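Local structure of propionate kinase (Francisella tularensis subsp. tularensis, 3KHY) at residues F16-P21 with S26-L31; S151-Y156 with K214-S219; E277-A282 with A327-K332; A243-S246 with G250-V253. The protein probably transfers phosphate between ATP and acetate or propionate, making the acyl phosphate and ADP with the help of magnesium, and can run in reverse. All coordinates share one frame; numbering follows the deposited sequence.

Contact 1. Residues F16-P21 with S26-L31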
loop_
_atom_site.group_PDB
_atom_site.type_symbol
_atom_site.label_atom_id
_atom_site.label_comp_id
_atom_site.label_asym_id
_atom_site.label_seq_id
_atom_site.Cartn_x
_atom_site.Cartn_y
_atom_site.Cartn_z
ATOM N N PHE A 16 -0.057 -32.605 -8.325
ATOM C CA PHE A 16 -0.228 -33.017 -9.717
ATOM C C PHE A 16 -1.677 -33.205 -10.152
ATOM O O PHE A 16 -2.562 -33.441 -9.333
ATOM C CB PHE A 16 0.590 -34.284 -10.023
ATOM C CG PHE A 16 0.221 -35.470 -9.176
ATOM C CD1 PHE A 16 -0.803 -36.317 -9.560
ATOM C CD2 PHE A 16 0.907 -35.745 -8.008
ATOM C CE1 PHE A 16 -1.138 -37.413 -8.792
ATOM C CE2 PHE A 16 0.574 -36.835 -7.236
ATOM C CZ PHE A 16 -0.449 -37.671 -7.631
ATOM N N ALA A 17 -1.905 -33.094 -11.455
ATOM C CA ALA A 17 -3.218 -33.349 -12.025
ATOM C C ALA A 17 -3.081 -33.830 -13.456
ATOM O O ALA A 17 -2.185 -33.401 -14.188
ATOM C CB ALA A 17 -4.075 -32.089 -11.974
ATOM N N LEU A 18 -3.982 -34.717 -13.850
ATOM C CA LEU A 18 -4.041 -35.205 -15.214
ATOM C C LEU A 18 -5.299 -34.641 -15.844
ATOM O O LEU A 18 -6.410 -34.951 -15.411
ATOM C CB LEU A 18 -4.112 -36.724 -15.200
ATOM C CG LEU A 18 -3.773 -37.436 -16.504
ATOM C CD1 LEU A 18 -2.448 -36.923 -17.063
ATOM C CD2 LEU A 18 -3.717 -38.932 -16.243
ATOM N N ILE A 19 -5.133 -33.810 -16.865
ATOM C CA ILE A 19 -6.250 -33.046 -17.390
ATOM C C ILE A 19 -6.408 -33.246 -18.896
ATOM O O ILE A 19 -5.427 -33.310 -19.626
ATOM C CB ILE A 19 -6.072 -31.551 -17.048
ATOM C CG1 ILE A 19 -6.154 -31.368 -15.532
ATOM C CG2 ILE A 19 -7.118 -30.674 -17.755
ATOM C CD1 ILE A 19 -5.736 -30.010 -15.070
ATOM N N ASN A 20 -7.650 -33.375 -19.344
ATOM C CA ASN A 20 -7.945 -33.401 -20.768
ATOM C C ASN A 20 -8.357 -32.010 -21.189
ATOM O O ASN A 20 -9.442 -31.547 -20.827
ATOM C CB ASN A 20 -9.057 -34.410 -21.072
ATOM C CG ASN A 20 -9.354 -34.519 -22.559
ATOM O OD1 ASN A 20 -9.552 -33.514 -23.240
ATOM N ND2 ASN A 20 -9.385 -35.747 -23.069
ATOM N N PRO A 21 -7.487 -31.328 -21.950
ATOM C CA PRO A 21 -7.668 -29.917 -22.313
ATOM C C PRO A 21 -8.891 -29.690 -23.195
ATOM O O PRO A 21 -9.450 -28.596 -23.212
ATOM C CB PRO A 21 -6.403 -29.586 -23.116
ATOM C CG PRO A 21 -5.462 -30.716 -22.884
ATOM C CD PRO A 21 -6.293 -31.911 -22.584
ATOM N N SER A 26 -10.725 -33.009 -15.306
ATOM C CA SER A 26 -9.638 -33.460 -14.472
ATOM C C SER A 26 -9.866 -34.934 -14.167
ATOM O O SER A 26 -10.858 -35.297 -13.527
ATOM C CB SER A 26 -9.605 -32.635 -13.191
ATOM O OG SER A 26 -8.612 -33.117 -12.314
ATOM N N LEU A 27 -8.962 -35.787 -14.645
ATOM C CA LEU A 27 -9.127 -37.231 -14.497
ATOM C C LEU A 27 -8.577 -37.739 -13.166
ATOM O O LEU A 27 -9.173 -38.600 -12.518
ATOM C CB LEU A 27 -8.440 -37.972 -15.646
ATOM C CG LEU A 27 -8.905 -37.658 -17.066
ATOM C CD1 LEU A 27 -8.406 -36.299 -17.479
ATOM C CD2 LEU A 27 -8.389 -38.708 -18.020
ATOM N N VAL A 28 -7.417 -37.223 -12.784
ATOM C CA VAL A 28 -6.785 -37.599 -11.527
ATOM C C VAL A 28 -6.150 -36.353 -10.964
ATOM O O VAL A 28 -5.652 -35.520 -11.722
ATOM C CB VAL A 28 -5.644 -38.634 -11.734
ATOM C CG1 VAL A 28 -5.124 -39.114 -10.393
ATOM C CG2 VAL A 28 -6.111 -39.808 -12.577
ATOM N N THR A 29 -6.183 -36.200 -9.646
ATOM C CA THR A 29 -5.381 -35.169 -9.018
ATOM C C THR A 29 -4.676 -35.817 -7.863
ATOM O O THR A 29 -5.065 -36.900 -7.429
ATOM C CB THR A 29 -6.215 -34.003 -8.474
ATOM O OG1 THR A 29 -7.052 -34.477 -7.420
ATOM C CG2 THR A 29 -7.074 -33.363 -9.579
ATOM N N GLY A 30 -3.643 -35.163 -7.349
ATOM C CA GLY A 30 -2.883 -35.762 -6.276
ATOM C C GLY A 30 -1.890 -34.825 -5.643
ATOM O O GLY A 30 -1.694 -33.689 -6.083
ATOM N N LEU A 31 -1.254 -35.308 -4.591
ATOM C CA LEU A 31 -0.272 -34.510 -3.893
ATOM C C LEU A 31 0.690 -35.410 -3.142
ATOM O O LEU A 31 0.265 -36.224 -2.317
ATOM C CB LEU A 31 -0.958 -33.561 -2.918
ATOM C CG LEU A 31 0.002 -32.736 -2.064
ATOM C CD1 LEU A 31 0.723 -31.686 -2.916
ATOM C CD2 LEU A 31 -0.752 -32.083 -0.920
#
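Phe16 and Gly30 face each other as an antiparallel hydrogen-bonded pair: Phe16 N donates to Gly30 O at 3.0 Å, and Gly30 N returns a more bent bond to Phe16 O at 2.8 Å. The axes of the two short strand segments come within 4.6 Å and run nearly antiparallel, at 171°. Ala17 with Thr29 makes the next, non-hydrogen-bonded pair, and Leu18 N reaches Val28 O at 2.8 Å. Beyond Leu18 the register slips by one residue: Leu18 O is taken by Leu27 N rather than Val28 N, and Ile19 pairs with Ser26. This beta bulge gives Leu27 a near-helical backbone and turns its side chain toward the partner strand, where CD1 lies 3.2 Å from Leu18 O. Buried Val28 N finds no partner in the model. The strands form a beta hairpin in the mixed sheet of the first domain of this ASKHA-type kinase, flanked by strands 3-9 and 41-45. Phe16, Leu18 and Val28 share the face covered by helix 59-72, whereas Ile19, on the other face, packs against helix 372-382. Phe16 CG stands between the backbone N and the carbonyl carbon (chi1 60°), which swings the ring over the neighbouring strand, one face on Gly30, whose CA sits 3.6 Å from its centroid in a CH-pi contact. Leu18 CB meets Val28 CB at 4.2 Å. Opposite, Ala17 CB touches Thr29 CG2 at 4.0 Å.

Contact 2. Residues S151-Y156 with K214-S219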
loop_
_atom_site.group_PDB
_atom_site.type_symbol
_atom_site.label_atom_id
_atom_site.label_comp_id
_atom_site.label_asym_id
_atom_site.label_seq_id
_atom_site.Cartn_x
_atom_site.Cartn_y
_atom_site.Cartn_z
ATOM N N SER A 151 4.463 0.822 -16.740
ATOM C CA SER A 151 5.520 1.176 -15.791
ATOM C C SER A 151 5.119 2.186 -14.731
ATOM O O SER A 151 5.549 2.072 -13.585
ATOM C CB SER A 151 6.753 1.688 -16.551
ATOM O OG SER A 151 7.307 0.638 -17.324
ATOM N N TYR A 152 4.312 3.182 -15.091
ATOM C CA TYR A 152 3.891 4.165 -14.091
ATOM C C TYR A 152 2.995 3.535 -13.019
ATOM O O TYR A 152 2.729 4.143 -11.982
ATOM C CB TYR A 152 3.209 5.390 -14.727
ATOM C CG TYR A 152 1.801 5.162 -15.235
ATOM C CD1 TYR A 152 0.695 5.471 -14.447
ATOM C CD2 TYR A 152 1.576 4.659 -16.511
ATOM C CE1 TYR A 152 -0.605 5.266 -14.913
ATOM C CE2 TYR A 152 0.289 4.456 -16.984
ATOM C CZ TYR A 152 -0.793 4.757 -16.187
ATOM O OH TYR A 152 -2.068 4.542 -16.674
ATOM N N ILE A 153 2.537 2.320 -13.272
ATOM C CA ILE A 153 1.731 1.593 -12.291
ATOM C C ILE A 153 2.583 0.549 -11.551
ATOM O O ILE A 153 2.490 0.419 -10.337
ATOM C CB ILE A 153 0.515 0.915 -12.948
ATOM C CG1 ILE A 153 -0.513 1.977 -13.343
ATOM C CG2 ILE A 153 -0.125 -0.095 -11.976
ATOM C CD1 ILE A 153 -1.676 1.463 -14.187
ATOM N N ALA A 154 3.440 -0.153 -12.291
ATOM C CA ALA A 154 4.230 -1.257 -11.734
ATOM C C ALA A 154 5.452 -0.808 -10.935
ATOM O O ALA A 154 5.829 -1.459 -9.961
ATOM C CB ALA A 154 4.659 -2.207 -12.843
ATOM N N GLU A 155 6.087 0.285 -11.354
ATOM C CA GLU A 155 7.285 0.764 -10.667
ATOM C C GLU A 155 6.989 1.388 -9.303
ATOM O O GLU A 155 5.981 2.060 -9.118
ATOM C CB GLU A 155 8.061 1.759 -11.549
ATOM C CG GLU A 155 8.773 1.106 -12.735
ATOM C CD GLU A 155 9.623 2.086 -13.542
ATOM O OE1 GLU A 155 9.935 3.200 -13.045
ATOM O OE2 GLU A 155 9.980 1.736 -14.682
ATOM N N TYR A 156 7.874 1.158 -8.345
ATOM C CA TYR A 156 7.815 1.888 -7.081
ATOM C C TYR A 156 8.563 3.219 -7.208
ATOM O O TYR A 156 9.315 3.421 -8.158
ATOM C CB TYR A 156 8.426 1.049 -5.964
ATOM C CG TYR A 156 7.683 -0.252 -5.714
ATOM C CD1 TYR A 156 6.334 -0.249 -5.373
ATOM C CD2 TYR A 156 8.336 -1.479 -5.811
ATOM C CE1 TYR A 156 5.655 -1.440 -5.133
ATOM C CE2 TYR A 156 7.673 -2.663 -5.566
ATOM C CZ TYR A 156 6.334 -2.643 -5.236
ATOM O OH TYR A 156 5.672 -3.833 -5.004
ATOM N N LYS A 214 -6.883 -7.577 -20.262
ATOM C CA LYS A 214 -5.498 -7.450 -19.802
ATOM C C LYS A 214 -5.360 -6.840 -18.396
ATOM O O LYS A 214 -6.039 -5.876 -18.059
ATOM C CB LYS A 214 -4.694 -6.610 -20.787
ATOM C CG LYS A 214 -4.596 -7.227 -22.184
ATOM C CD LYS A 214 -3.841 -6.301 -23.133
ATOM C CE LYS A 214 -3.672 -6.955 -24.497
ATOM N NZ LYS A 214 -2.467 -6.429 -25.213
ATOM N N SER A 215 -4.471 -7.413 -17.589
ATOM C CA SER A 215 -4.171 -6.876 -16.262
ATOM C C SER A 215 -3.568 -5.466 -16.388
ATOM O O SER A 215 -2.639 -5.249 -17.164
ATOM C CB SER A 215 -3.196 -7.803 -15.518
ATOM O OG SER A 215 -2.802 -7.224 -14.276
ATOM N N ILE A 216 -4.117 -4.505 -15.648
ATOM C CA ILE A 216 -3.579 -3.154 -15.633
ATOM C C ILE A 216 -3.051 -2.777 -14.247
ATOM O O ILE A 216 -2.232 -1.875 -14.117
ATOM C CB ILE A 216 -4.629 -2.116 -16.116
ATOM C CG1 ILE A 216 -3.978 -0.762 -16.389
ATOM C CG2 ILE A 216 -5.760 -1.950 -15.096
ATOM C CD1 ILE A 216 -4.924 0.212 -17.097
ATOM N N ASP A 217 -3.523 -3.470 -13.207
ATOM C CA ASP A 217 -3.056 -3.202 -11.839
ATOM C C ASP A 217 -3.414 -4.426 -11.005
ATOM O O ASP A 217 -4.352 -5.139 -11.324
ATOM C CB ASP A 217 -3.733 -1.938 -11.295
ATOM C CG ASP A 217 -2.977 -1.291 -10.120
ATOM O OD1 ASP A 217 -2.012 -1.876 -9.572
ATOM O OD2 ASP A 217 -3.392 -0.182 -9.725
ATOM N N THR A 218 -2.653 -4.679 -9.949
ATOM C CA THR A 218 -2.915 -5.824 -9.100
ATOM C C THR A 218 -2.297 -5.577 -7.738
ATOM O O THR A 218 -1.398 -4.729 -7.593
ATOM C CB THR A 218 -2.359 -7.110 -9.738
ATOM O OG1 THR A 218 -2.845 -8.237 -9.028
ATOM C CG2 THR A 218 -0.827 -7.099 -9.725
ATOM N N SER A 219 -2.760 -6.327 -6.742
ATOM C CA SER A 219 -2.481 -5.989 -5.342
ATOM C C SER A 219 -1.195 -6.582 -4.743
ATOM O O SER A 219 -0.605 -5.985 -3.837
ATOM C CB SER A 219 -3.692 -6.312 -4.463
ATOM O OG SER A 219 -3.906 -7.707 -4.391
HETATM O O HOH W 1 -0.018 0.018 -8.407
#
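Ile153 carries the whole first shell, meeting two neighbouring residues of strand 214-218. Its CD1 reaches across Ile216, 3.4 Å from the backbone O and 3.9 Å from CG1 of that residue. The shorter branch, CG2, bridges Ile216 O and Asp217 OD1, 3.5 Å from each. With chi1 at -72°, CG2 stands anti to the backbone N of Ile153 and CG1 beside it, which sets both branches against the strand. The methyl groups thus cover Ile216 O, a buried carbonyl oxygen without a polar partner in the model. A water adds the polar link between the segments, donating to Ile153 O at 3.2 Å and to Asp217 OD1 at 3.0 Å. Asp217 OD1 also receives a weak bond from Thr218 N at 2.9 Å, within its own strand. Its other oxygen, OD2, hydrogen-bonds Tyr310 OH and forms a salt bridge with Lys302 of the second subunit, so both ends of the carboxylate are fixed and the anionic form is probably favoured. Ile153 CG1 lies over one face of the Tyr152 ring, toward its rim; the ring also meets His298 of the second subunit edge-to-face, and that histidine packs on Ile153. Strand 214-218 edges the five-stranded sheet of this chain, and the short helix 151-154 rests beside it, where the sheet of an ASKHA-type domain meets the homodimer interface.

Contact 3. Residues E277-A282 with A327-K332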
loop_
_atom_site.group_PDB
_atom_site.type_symbol
_atom_site.label_atom_id
_atom_site.label_comp_id
_atom_site.label_asym_id
_atom_site.label_seq_id
_atom_site.Cartn_x
_atom_site.Cartn_y
_atom_site.Cartn_z
ATOM N N GLU A 277 -12.915 -21.149 9.899
ATOM C CA GLU A 277 -12.889 -21.171 11.355
ATOM C C GLU A 277 -13.060 -19.774 11.926
ATOM O O GLU A 277 -13.734 -19.588 12.945
ATOM C CB GLU A 277 -11.589 -21.783 11.872
ATOM C CG GLU A 277 -11.377 -23.221 11.439
ATOM C CD GLU A 277 -10.230 -23.882 12.176
ATOM O OE1 GLU A 277 -9.593 -23.201 13.014
ATOM O OE2 GLU A 277 -9.973 -25.083 11.924
ATOM N N VAL A 278 -12.433 -18.787 11.289
ATOM C CA VAL A 278 -12.644 -17.406 11.709
ATOM C C VAL A 278 -14.140 -17.077 11.677
ATOM O O VAL A 278 -14.691 -16.567 12.649
ATOM C CB VAL A 278 -11.848 -16.404 10.842
ATOM C CG1 VAL A 278 -12.147 -14.968 11.278
ATOM C CG2 VAL A 278 -10.357 -16.694 10.936
ATOM N N SER A 279 -14.804 -17.403 10.570
ATOM C CA SER A 279 -16.228 -17.084 10.407
ATOM C C SER A 279 -17.066 -17.764 11.488
ATOM O O SER A 279 -17.987 -17.168 12.057
ATOM C CB SER A 279 -16.723 -17.522 9.010
ATOM O OG SER A 279 -16.174 -16.663 8.011
ATOM N N GLN A 280 -16.730 -19.016 11.774
ATOM C CA GLN A 280 -17.477 -19.796 12.761
ATOM C C GLN A 280 -17.301 -19.225 14.168
ATOM O O GLN A 280 -18.261 -19.114 14.938
ATOM C CB GLN A 280 -17.031 -21.255 12.725
ATOM C CG GLN A 280 -17.508 -22.014 11.498
ATOM C CD GLN A 280 -16.929 -23.419 11.436
ATOM O OE1 GLN A 280 -16.527 -23.893 10.373
ATOM N NE2 GLN A 280 -16.875 -24.089 12.582
ATOM N N LEU A 281 -16.072 -18.855 14.497
ATOM C CA LEU A 281 -15.806 -18.178 15.765
ATOM C C LEU A 281 -16.521 -16.828 15.879
ATOM O O LEU A 281 -17.097 -16.508 16.920
ATOM C CB LEU A 281 -14.304 -17.975 15.955
ATOM C CG LEU A 281 -13.541 -19.260 16.259
ATOM C CD1 LEU A 281 -12.045 -19.031 16.187
ATOM C CD2 LEU A 281 -13.936 -19.778 17.632
ATOM N N ALA A 282 -16.460 -16.031 14.820
ATOM C CA ALA A 282 -17.112 -14.727 14.822
ATOM C C ALA A 282 -18.610 -14.904 15.035
ATOM O O ALA A 282 -19.254 -14.129 15.747
ATOM C CB ALA A 282 -16.851 -14.002 13.505
ATOM N N ALA A 327 -17.577 -18.545 0.560
ATOM C CA ALA A 327 -17.922 -17.807 1.782
ATOM C C ALA A 327 -18.982 -16.712 1.551
ATOM O O ALA A 327 -18.642 -15.561 1.335
ATOM C CB ALA A 327 -16.646 -17.210 2.412
ATOM N N ALA A 328 -20.265 -17.066 1.604
ATOM C CA ALA A 328 -21.319 -16.081 1.346
ATOM C C ALA A 328 -21.266 -14.919 2.326
ATOM O O ALA A 328 -21.527 -13.783 1.954
ATOM C CB ALA A 328 -22.719 -16.743 1.376
ATOM N N ASN A 329 -20.957 -15.203 3.587
ATOM C CA ASN A 329 -20.923 -14.161 4.610
ATOM C C ASN A 329 -19.836 -13.115 4.328
ATOM O O ASN A 329 -20.009 -11.919 4.585
ATOM C CB ASN A 329 -20.693 -14.789 5.996
ATOM C CG ASN A 329 -19.340 -15.517 6.100
ATOM O OD1 ASN A 329 -19.011 -16.379 5.274
ATOM N ND2 ASN A 329 -18.550 -15.161 7.113
ATOM N N ILE A 330 -18.704 -13.577 3.813
ATOM C CA ILE A 330 -17.597 -12.685 3.509
ATOM C C ILE A 330 -17.890 -11.800 2.292
ATOM O O ILE A 330 -17.599 -10.610 2.294
ATOM C CB ILE A 330 -16.291 -13.465 3.250
ATOM C CG1 ILE A 330 -15.884 -14.243 4.496
ATOM C CG2 ILE A 330 -15.193 -12.509 2.819
ATOM C CD1 ILE A 330 -15.691 -13.399 5.726
ATOM N N ARG A 331 -18.461 -12.387 1.251
ATOM C CA ARG A 331 -18.876 -11.600 0.100
ATOM C C ARG A 331 -19.917 -10.552 0.523
ATOM O O ARG A 331 -19.853 -9.405 0.101
ATOM C CB ARG A 331 -19.459 -12.526 -0.980
ATOM C CG ARG A 331 -18.443 -13.507 -1.604
ATOM C CD ARG A 331 -19.040 -14.166 -2.869
ATOM N NE ARG A 331 -20.272 -14.906 -2.551
ATOM C CZ ARG A 331 -20.402 -16.230 -2.531
ATOM N NH1 ARG A 331 -19.381 -17.034 -2.827
ATOM N NH2 ARG A 331 -21.581 -16.762 -2.224
ATOM N N LYS A 332 -20.875 -10.956 1.357
ATOM C CA LYS A 332 -21.895 -10.028 1.844
ATOM C C LYS A 332 -21.246 -8.853 2.591
ATOM O O LYS A 332 -21.641 -7.702 2.442
ATOM C CB LYS A 332 -22.874 -10.758 2.760
ATOM C CG LYS A 332 -23.803 -9.840 3.558
ATOM C CD LYS A 332 -24.695 -10.653 4.495
ATOM C CE LYS A 332 -25.690 -9.766 5.229
ATOM N NZ LYS A 332 -26.470 -10.523 6.260
#
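Ser279 and Asn329 meet through a single side-chain hydrogen bond joining helix 275-283 to the first turn of helix 328-337. Asn329 ND2 donates to Ser279 OG at 3.0 Å. The oxygen lies close to the amide plane (11° out of it), and the N-H...O angle of 161° makes the bond fairly straight. A chi1 of 62° places Asn329 CG between the backbone N and carbonyl carbon, and the amide reaches across to the other helix. ND2 also comes within 3.5 Å of Ser279 CB. The other approach is slight: the methyl Ile330 CD1 comes to 4.0 Å from the hydroxyl oxygen Ser279 OG. Ile330 itself is buried, packing on Phe296 of helix 287-307 and lying near Met275 and Ile323, both predicted to be ATP-binding residues. Asn329, by contrast, lies on the exposed side, and the backbones stay well apart, with Ser279 CA and Asn329 CA 8.0 Å from each other. The area buried between the segments is small, 77 Å². Ser279 OG is also hydrogen-bonded to Met275 O, one turn back in its own helix. The serine hydroxyl therefore relays between that carbonyl and the asparagine amide, a directional polar link with little hydrophobic packing beside the predicted nucleotide site.

Contact 4. Residues A243-S246 with G250-V253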
loop_
_atom_site.group_PDB
_atom_site.type_symbol
_atom_site.label_atom_id
_atom_site.label_comp_id
_atom_site.label_asym_id
_atom_site.label_seq_id
_atom_site.Cartn_x
_atom_site.Cartn_y
_atom_site.Cartn_z
ATOM N N ALA A 243 12.381 -0.999 10.773
ATOM C CA ALA A 243 13.285 -0.266 11.663
ATOM C C ALA A 243 12.729 -0.233 13.082
ATOM O O ALA A 243 13.469 -0.339 14.060
ATOM C CB ALA A 243 13.545 1.160 11.138
ATOM N N TYR A 244 11.413 -0.091 13.199
ATOM C CA TYR A 244 10.812 -0.073 14.516
ATOM C C TYR A 244 11.078 -1.375 15.287
ATOM O O TYR A 244 11.563 -1.362 16.419
ATOM C CB TYR A 244 9.315 0.216 14.440
ATOM C CG TYR A 244 8.699 0.263 15.817
ATOM C CD1 TYR A 244 8.167 -0.876 16.397
ATOM C CD2 TYR A 244 8.693 1.440 16.551
ATOM C CE1 TYR A 244 7.620 -0.835 17.663
ATOM C CE2 TYR A 244 8.151 1.489 17.813
ATOM C CZ TYR A 244 7.615 0.354 18.364
ATOM O OH TYR A 244 7.079 0.410 19.626
ATOM N N ILE A 245 10.781 -2.503 14.667
ATOM C CA ILE A 245 11.006 -3.786 15.325
ATOM C C ILE A 245 12.489 -4.093 15.540
ATOM O O ILE A 245 12.891 -4.503 16.623
ATOM C CB ILE A 245 10.317 -4.928 14.561
ATOM C CG1 ILE A 245 8.793 -4.736 14.636
ATOM C CG2 ILE A 245 10.736 -6.283 15.136
ATOM C CD1 ILE A 245 8.006 -5.731 13.811
ATOM N N SER A 246 13.296 -3.869 14.507
ATOM C CA SER A 246 14.738 -4.086 14.579
ATOM C C SER A 246 15.370 -3.226 15.676
ATOM O O SER A 246 16.134 -3.721 16.507
ATOM C CB SER A 246 15.391 -3.780 13.224
ATOM O OG SER A 246 16.807 -3.775 13.325
ATOM N N GLY A 250 14.878 -5.772 18.481
ATOM C CA GLY A 250 16.106 -6.439 18.081
ATOM C C GLY A 250 15.964 -7.633 17.148
ATOM O O GLY A 250 16.887 -8.441 17.044
ATOM N N TRP A 251 14.822 -7.753 16.469
ATOM C CA TRP A 251 14.632 -8.821 15.489
ATOM C C TRP A 251 15.455 -8.590 14.228
ATOM O O TRP A 251 15.748 -7.456 13.874
ATOM C CB TRP A 251 13.168 -8.922 15.064
ATOM C CG TRP A 251 12.193 -9.300 16.143
ATOM C CD1 TRP A 251 12.413 -9.331 17.490
ATOM C CD2 TRP A 251 10.826 -9.664 15.951
ATOM N NE1 TRP A 251 11.267 -9.704 18.148
ATOM C CE2 TRP A 251 10.276 -9.913 17.224
ATOM C CE3 TRP A 251 10.013 -9.810 14.823
ATOM C CZ2 TRP A 251 8.950 -10.302 17.400
ATOM C CZ3 TRP A 251 8.693 -10.195 14.999
ATOM C CH2 TRP A 251 8.176 -10.436 16.275
ATOM N N SER A 252 15.798 -9.674 13.538
ATOM C CA SER A 252 16.467 -9.601 12.242
ATOM C C SER A 252 15.466 -9.385 11.113
ATOM O O SER A 252 14.266 -9.642 11.278
ATOM C CB SER A 252 17.210 -10.906 11.967
ATOM O OG SER A 252 16.287 -11.962 11.741
ATOM N N VAL A 253 15.963 -8.934 9.963
ATOM C CA VAL A 253 15.140 -8.799 8.766
ATOM C C VAL A 253 14.423 -10.112 8.467
ATOM O O VAL A 253 13.253 -10.121 8.095
ATOM C CB VAL A 253 15.970 -8.426 7.522
ATOM C CG1 VAL A 253 15.074 -8.362 6.289
ATOM C CG2 VAL A 253 16.668 -7.113 7.720
#
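Gly250 opens the second segment by turning its N-H back toward the end of helix 241-249, where Ile245 O and Ser246 O share it. Both bonds are weak: Gly250 N lies 3.0 Å from Ile245 O with an N-H...O angle of 129°, and 3.1 Å from Ser246 O at a still sharper bend. Gly250 CA also contacts Ser246 O at 3.1 Å. The backbone here takes a positive phi of 79°, a conformation that favours glycine, and ends the helix by swinging the chain out of its spiral. Next comes Trp251, whose carbonyl O sits 3.6 Å from Ser246 CA while its indole turns to Ile245. CG2 of Ile245 comes in obliquely at the indole, 3.5 Å from Trp251 CD2. These two residues fill the bend between two successive helices, 241-249 and 253-262, joined by a three-residue loop, and both also pack on Ile256 and Met259 of the second helix. Ser252 then serves as the N-cap of helix 253-262, its OG capping a backbone N beyond the segment, while its own N bonds to Glu255 OE1, the reciprocal pairing of a capping box. Val253 begins that helix and packs against Val253 of the second subunit.

Contact 1 is the most extensive of the four and relies on a ladder of backbone bonds within the first domain's sheet, whereas contacts 2 and 3 use side chains to join elements distant in sequence. Contacts 1 and 4 are local, a hairpin and a short connection between consecutive helices, but the connection's backbone bonds are weak. None is wholly buried: contact 4 lies farthest out, its centre 29 Å from that of the chain. Contacts 2 and 4 both touch the second subunit, through charge and rings in one and apolar packing in the other. Helix 287-307 borders contacts 2 and 3, although their nearest atoms are about 14 Å apart.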